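Local coordinates for protein HTP-2 (Caenorhabditis elegans, PDB 4TZM) that binds a closure-motif peptide of its partner HTP-3 through its HORMA domain, probably helping to assemble the meiotic chromosome axis, at residues Arg57-Lys62 and Ile108-Thr113; Glu123-Lys128 and Phe180-Val185. All blocks are in the same frame, centred on the assembly; numbering follows the deposited sequence.

Contact 1 of 2, residues Arg57-Lys62 and Ile108-Thr113; sequences RNILEK and ISLVVT
Ile59 reaches out of the loop that follows helix 35-56 and meets the side chain of Leu110, on strand 105-113, tip to tip. The methyl carbon at the end of the isoleucine, Ile59 CD1, lies 4.0 Å from Leu110 CD2, and the same methyl also touches Val112 CG2 at 4.2 Å. Two residues of alternate position on one side of the strand thus receive a single extended arm. That extension follows from the torsions of Ile59: with CG1 anti to the carbonyl carbon (chi1 -61°) and CD1 carried straight on (chi2 -178°), the longer branch is sent across to the strand. Leu110 has CG anti to its own backbone N (chi1 173°), which carries CD2 out toward Ile59.

All three side chains are buried, and other apolar residues pack on them: Phe50, Val53 and Leu54 of helix 35-56 on Leu110, Leu54 and Ala195 on Ile59, and Phe193 on Val112. The direct contact is nevertheless slight, 83 Å² over both sides, with no hydrogen bond across it; the nearest CA atoms, those of Ile59 and Val112, are 9.4 Å apart. The loop's solvent side is looser: Asn58, exposed and with positive phi, ends the helix in a Schellman motif, and Lys62 is exposed too. The bound peptide packs apolar side-chain atoms on the buried Ile59 and Leu60, and a basic side chain on Asn58. A helix lying on the antiparallel sheet, with the loop that follows it packed against the same strands beside a bound closure motif, belongs to the HORMA fold.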
loop_
_atom_site.group_PDB
_atom_site.type_symbol
_atom_site.label_atom_id
_atom_site.label_comp_id
_atom_site.label_asym_id
_atom_site.label_seq_id
_atom_site.Cartn_x
_atom_site.Cartn_y
_atom_site.Cartn_z
ATOM N N ARG A 57 8.872 -11.329 -1.766
ATOM C CA ARG A 57 10.125 -11.048 -2.464
ATOM C C ARG A 57 11.325 -11.501 -1.637
ATOM O O ARG A 57 12.477 -11.295 -2.032
ATOM C CB ARG A 57 10.240 -9.557 -2.799
ATOM C CG ARG A 57 9.375 -9.124 -3.970
ATOM C CD ARG A 57 9.705 -9.925 -5.220
ATOM N NE ARG A 57 10.856 -9.393 -5.942
ATOM C CZ ARG A 57 11.632 -10.115 -6.744
ATOM N NH1 ARG A 57 11.391 -11.407 -6.918
ATOM N NH2 ARG A 57 12.657 -9.548 -7.367
ATOM N N ASN A 58 11.042 -12.115 -0.491
ATOM C CA ASN A 58 12.071 -12.679 0.380
ATOM C C ASN A 58 13.050 -11.611 0.874
ATOM O O ASN A 58 14.230 -11.879 1.089
ATOM C CB ASN A 58 12.815 -13.815 -0.339
ATOM C CG ASN A 58 13.574 -14.721 0.621
ATOM O OD1 ASN A 58 14.791 -14.600 0.779
ATOM N ND2 ASN A 58 12.856 -15.634 1.266
ATOM N N ILE A 59 12.542 -10.395 1.048
ATOM C CA ILE A 59 13.337 -9.292 1.566
ATOM C C ILE A 59 13.529 -9.484 3.065
ATOM O O ILE A 59 14.592 -9.195 3.613
ATOM C CB ILE A 59 12.670 -7.937 1.270
ATOM C CG1 ILE A 59 12.528 -7.745 -0.242
ATOM C CG2 ILE A 59 13.460 -6.791 1.878
ATOM C CD1 ILE A 59 11.926 -6.406 -0.645
ATOM N N LEU A 60 12.488 -9.991 3.717
ATOM C CA LEU A 60 12.564 -10.394 5.117
ATOM C C LEU A 60 12.130 -11.848 5.265
ATOM O O LEU A 60 11.148 -12.269 4.650
ATOM C CB LEU A 60 11.692 -9.493 5.991
ATOM C CG LEU A 60 12.140 -8.043 6.165
ATOM C CD1 LEU A 60 11.126 -7.284 7.001
ATOM C CD2 LEU A 60 13.521 -7.979 6.798
ATOM N N GLU A 61 12.860 -12.607 6.079
ATOM C CA GLU A 61 12.559 -14.020 6.308
ATOM C C GLU A 61 11.210 -14.202 6.996
ATOM O O GLU A 61 10.716 -13.288 7.657
ATOM C CB GLU A 61 13.656 -14.681 7.150
ATOM C CG GLU A 61 15.048 -14.629 6.538
ATOM C CD GLU A 61 15.773 -13.331 6.844
ATOM O OE1 GLU A 61 16.647 -12.931 6.048
ATOM O OE2 GLU A 61 15.473 -12.716 7.888
ATOM N N LYS A 62 10.634 -15.394 6.854
ATOM C CA LYS A 62 9.307 -15.702 7.390
ATOM C C LYS A 62 9.183 -15.529 8.910
ATOM O O LYS A 62 8.073 -15.502 9.441
ATOM C CB LYS A 62 8.913 -17.134 7.011
ATOM C CG LYS A 62 9.895 -18.185 7.507
ATOM C CD LYS A 62 9.353 -19.596 7.328
ATOM C CE LYS A 62 10.285 -20.615 7.969
ATOM N NZ LYS A 62 9.740 -22.001 7.918
ATOM N N ILE A 108 3.745 6.298 -1.201
ATOM C CA ILE A 108 4.748 5.581 -0.422
ATOM C C ILE A 108 5.280 4.404 -1.234
ATOM O O ILE A 108 4.512 3.616 -1.793
ATOM C CB ILE A 108 4.205 5.089 0.941
ATOM C CG1 ILE A 108 5.264 4.235 1.641
ATOM C CG2 ILE A 108 2.903 4.321 0.776
ATOM C CD1 ILE A 108 4.913 3.837 3.053
ATOM N N SER A 109 6.602 4.303 -1.319
ATOM C CA SER A 109 7.222 3.271 -2.136
ATOM C C SER A 109 8.236 2.437 -1.369
ATOM O O SER A 109 9.003 2.956 -0.549
ATOM C CB SER A 109 7.893 3.897 -3.361
ATOM O OG SER A 109 6.928 4.415 -4.257
ATOM N N LEU A 110 8.212 1.136 -1.633
ATOM C CA LEU A 110 9.265 0.238 -1.194
ATOM C C LEU A 110 10.339 0.213 -2.274
ATOM O O LEU A 110 10.098 -0.261 -3.382
ATOM C CB LEU A 110 8.721 -1.166 -0.937
ATOM C CG LEU A 110 9.794 -2.212 -0.638
ATOM C CD1 LEU A 110 10.695 -1.730 0.489
ATOM C CD2 LEU A 110 9.169 -3.550 -0.289
ATOM N N VAL A 111 11.519 0.729 -1.948
ATOM C CA VAL A 111 12.565 0.934 -2.940
ATOM C C VAL A 111 13.778 0.040 -2.703
ATOM O O VAL A 111 14.373 0.060 -1.626
ATOM C CB VAL A 111 13.013 2.408 -2.955
ATOM C CG1 VAL A 111 14.231 2.592 -3.843
ATOM C CG2 VAL A 111 11.869 3.303 -3.407
ATOM N N VAL A 112 14.143 -0.741 -3.716
ATOM C CA VAL A 112 15.291 -1.633 -3.610
ATOM C C VAL A 112 16.450 -1.152 -4.482
ATOM O O VAL A 112 16.290 -0.919 -5.680
ATOM C CB VAL A 112 14.923 -3.072 -4.001
ATOM C CG1 VAL A 112 16.111 -3.997 -3.793
ATOM C CG2 VAL A 112 13.727 -3.547 -3.188
ATOM N N THR A 113 17.616 -0.996 -3.862
ATOM C CA THR A 113 18.824 -0.566 -4.560
ATOM C C THR A 113 19.974 -1.518 -4.260
ATOM O O THR A 113 19.961 -2.202 -3.239
ATOM C CB THR A 113 19.245 0.860 -4.155
ATOM O OG1 THR A 113 19.460 0.912 -2.737
ATOM C CG2 THR A 113 18.177 1.871 -4.540
#

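Contact 2 of 2, residues Glu123-Lys128 and Phe180-Val185; sequences EVFSMK and FLCTKV
Phe125 meets Leu181 and Cys182 near the end of helix 164-185, and two residues before it on the strand stands Glu123. The glutamate side chain runs out from the sheet alongside the Phe125 ring, with OE2 in plane at the ring's edge, while OE1 takes a salt bridge from Arg57 and a hydrogen bond from Ser248. Phe125 itself has CG anti to the carbonyl carbon (chi1 -77°), and the ring projects from the sheet with its far end directed at the helix: CE2 is 3.9 Å from Leu181 CD2, and CZ is 4.0 Å from Cys182 SG. The sulfur-aromatic approach is oblique, SG standing 5.1 Å from the ring centroid and 58° off its normal. This is helix-on-sheet packing of the HORMA domain, in which the last turns of helix 164-185, with a wider pi-type turn at 181-185, lie over the antiparallel sheet. Val53 of helix 35-56 and Cys246 of strand 240-248 also touch Phe125. Farther along, Ser126 packs on strands 105-113 and 240-248, while Met127 touches Phe50 of helix 35-56 and Met244.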
loop_
_atom_site.group_PDB
_atom_site.type_symbol
_atom_site.label_atom_id
_atom_site.label_comp_id
_atom_site.label_asym_id
_atom_site.label_seq_id
_atom_site.Cartn_x
_atom_site.Cartn_y
_atom_site.Cartn_z
ATOM N N GLU A 123 14.373 -2.073 -8.205
ATOM C CA GLU A 123 13.009 -2.565 -8.021
ATOM C C GLU A 123 12.197 -1.616 -7.139
ATOM O O GLU A 123 12.678 -1.167 -6.098
ATOM C CB GLU A 123 13.021 -3.969 -7.412
ATOM C CG GLU A 123 11.645 -4.587 -7.229
ATOM C CD GLU A 123 11.705 -6.085 -6.997
ATOM O OE1 GLU A 123 11.926 -6.839 -7.971
ATOM O OE2 GLU A 123 11.531 -6.511 -5.837
ATOM N N VAL A 124 10.972 -1.307 -7.558
ATOM C CA VAL A 124 10.102 -0.410 -6.800
ATOM C C VAL A 124 8.667 -0.923 -6.712
ATOM O O VAL A 124 8.061 -1.272 -7.723
ATOM C CB VAL A 124 10.063 1.008 -7.419
ATOM C CG1 VAL A 124 9.012 1.864 -6.729
ATOM C CG2 VAL A 124 11.424 1.672 -7.334
ATOM N N PHE A 125 8.132 -0.969 -5.497
ATOM C CA PHE A 125 6.707 -1.195 -5.297
ATOM C C PHE A 125 6.071 0.083 -4.762
ATOM O O PHE A 125 6.328 0.479 -3.625
ATOM C CB PHE A 125 6.466 -2.363 -4.341
ATOM C CG PHE A 125 6.667 -3.708 -4.974
ATOM C CD1 PHE A 125 7.934 -4.263 -5.068
ATOM C CD2 PHE A 125 5.588 -4.418 -5.481
ATOM C CE1 PHE A 125 8.122 -5.506 -5.655
ATOM C CE2 PHE A 125 5.767 -5.660 -6.069
ATOM C CZ PHE A 125 7.036 -6.206 -6.156
ATOM N N SER A 126 5.249 0.728 -5.585
ATOM C CA SER A 126 4.717 2.046 -5.248
ATOM C C SER A 126 3.209 2.042 -5.032
ATOM O O SER A 126 2.467 1.348 -5.731
ATOM C CB SER A 126 5.075 3.054 -6.342
ATOM O OG SER A 126 4.520 2.675 -7.587
ATOM N N MET A 127 2.765 2.817 -4.050
ATOM C CA MET A 127 1.342 3.012 -3.806
ATOM C C MET A 127 1.018 4.508 -3.822
ATOM O O MET A 127 1.361 5.238 -2.891
ATOM C CB MET A 127 0.927 2.376 -2.474
ATOM C CG MET A 127 -0.583 2.270 -2.281
ATOM S SD MET A 127 -1.074 1.306 -0.830
ATOM C CE MET A 127 -0.038 -0.142 -1.007
ATOM N N LYS A 128 0.367 4.958 -4.892
ATOM C CA LYS A 128 0.053 6.374 -5.068
ATOM C C LYS A 128 -1.400 6.655 -4.717
ATOM O O LYS A 128 -2.284 5.852 -5.009
ATOM C CB LYS A 128 0.342 6.816 -6.503
ATOM C CG LYS A 128 1.799 6.674 -6.915
ATOM C CD LYS A 128 1.987 6.947 -8.400
ATOM C CE LYS A 128 3.448 6.823 -8.803
ATOM N NZ LYS A 128 3.665 7.082 -10.255
ATOM N N PHE A 180 1.272 -13.635 -6.947
ATOM C CA PHE A 180 1.534 -14.228 -8.253
ATOM C C PHE A 180 2.741 -13.574 -8.929
ATOM O O PHE A 180 3.601 -14.265 -9.477
ATOM C CB PHE A 180 0.305 -14.127 -9.153
ATOM C CG PHE A 180 0.578 -14.494 -10.582
ATOM C CD1 PHE A 180 0.736 -15.818 -10.955
ATOM C CD2 PHE A 180 0.688 -13.512 -11.551
ATOM C CE1 PHE A 180 0.995 -16.154 -12.269
ATOM C CE2 PHE A 180 0.947 -13.843 -12.867
ATOM C CZ PHE A 180 1.102 -15.164 -13.226
ATOM N N LEU A 181 2.796 -12.244 -8.884
ATOM C CA LEU A 181 3.905 -11.479 -9.456
ATOM C C LEU A 181 5.257 -11.870 -8.858
ATOM O O LEU A 181 6.223 -12.125 -9.582
ATOM C CB LEU A 181 3.677 -9.979 -9.248
ATOM C CG LEU A 181 4.806 -9.011 -9.608
ATOM C CD1 LEU A 181 5.116 -9.082 -11.092
ATOM C CD2 LEU A 181 4.448 -7.589 -9.198
ATOM N N CYS A 182 5.322 -11.915 -7.532
ATOM C CA CYS A 182 6.593 -12.137 -6.850
ATOM C C CYS A 182 7.073 -13.580 -6.955
ATOM O O CYS A 182 8.274 -13.841 -6.921
ATOM C CB CYS A 182 6.480 -11.726 -5.380
ATOM S SG CYS A 182 6.144 -9.972 -5.133
ATOM N N THR A 183 6.130 -14.509 -7.081
ATOM C CA THR A 183 6.446 -15.936 -7.123
ATOM C C THR A 183 6.659 -16.479 -8.539
ATOM O O THR A 183 7.644 -17.170 -8.798
ATOM C CB THR A 183 5.332 -16.761 -6.446
ATOM O OG1 THR A 183 5.200 -16.349 -5.081
ATOM C CG2 THR A 183 5.645 -18.249 -6.501
ATOM N N LYS A 184 5.744 -16.158 -9.454
ATOM C CA LYS A 184 5.734 -16.774 -10.786
ATOM C C LYS A 184 6.236 -15.871 -11.919
ATOM O O LYS A 184 6.478 -16.352 -13.021
ATOM C CB LYS A 184 4.317 -17.251 -11.128
ATOM C CG LYS A 184 3.683 -18.161 -10.091
ATOM C CD LYS A 184 4.305 -19.544 -10.100
ATOM C CE LYS A 184 3.560 -20.487 -9.169
ATOM N NZ LYS A 184 3.964 -21.907 -9.373
ATOM N N VAL A 185 6.389 -14.575 -11.660
ATOM C CA VAL A 185 6.769 -13.640 -12.722
ATOM C C VAL A 185 8.153 -13.024 -12.531
ATOM O O VAL A 185 9.000 -13.098 -13.422
ATOM C CB VAL A 185 5.747 -12.489 -12.856
ATOM C CG1 VAL A 185 6.198 -11.505 -13.927
ATOM C CG2 VAL A 185 4.368 -13.039 -13.179
#

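The first segment of contact 1 and then its second precede both segments of contact 2 in the sequence, and the two centres are about 10 Å apart. Both rest on one antiparallel sheet, where strands 105-113 and 123-133 are consecutive and adjacent: Leu110 N probably bonds to Phe125 O and Val112 N to Glu123 O, each at 2.8 Å. Above the strands the two coverings also meet, Arg57 CG lying 3.5 Å from Cys182 SG. Helix 35-56 touches side chains of both contacts. Within this single HORMA domain, the loop beside the HTP-3 peptide and the end of helix 164-185 are therefore packed over neighbouring strands of the same sheet, with the Arg57-Glu123 salt bridge joining the two contacts.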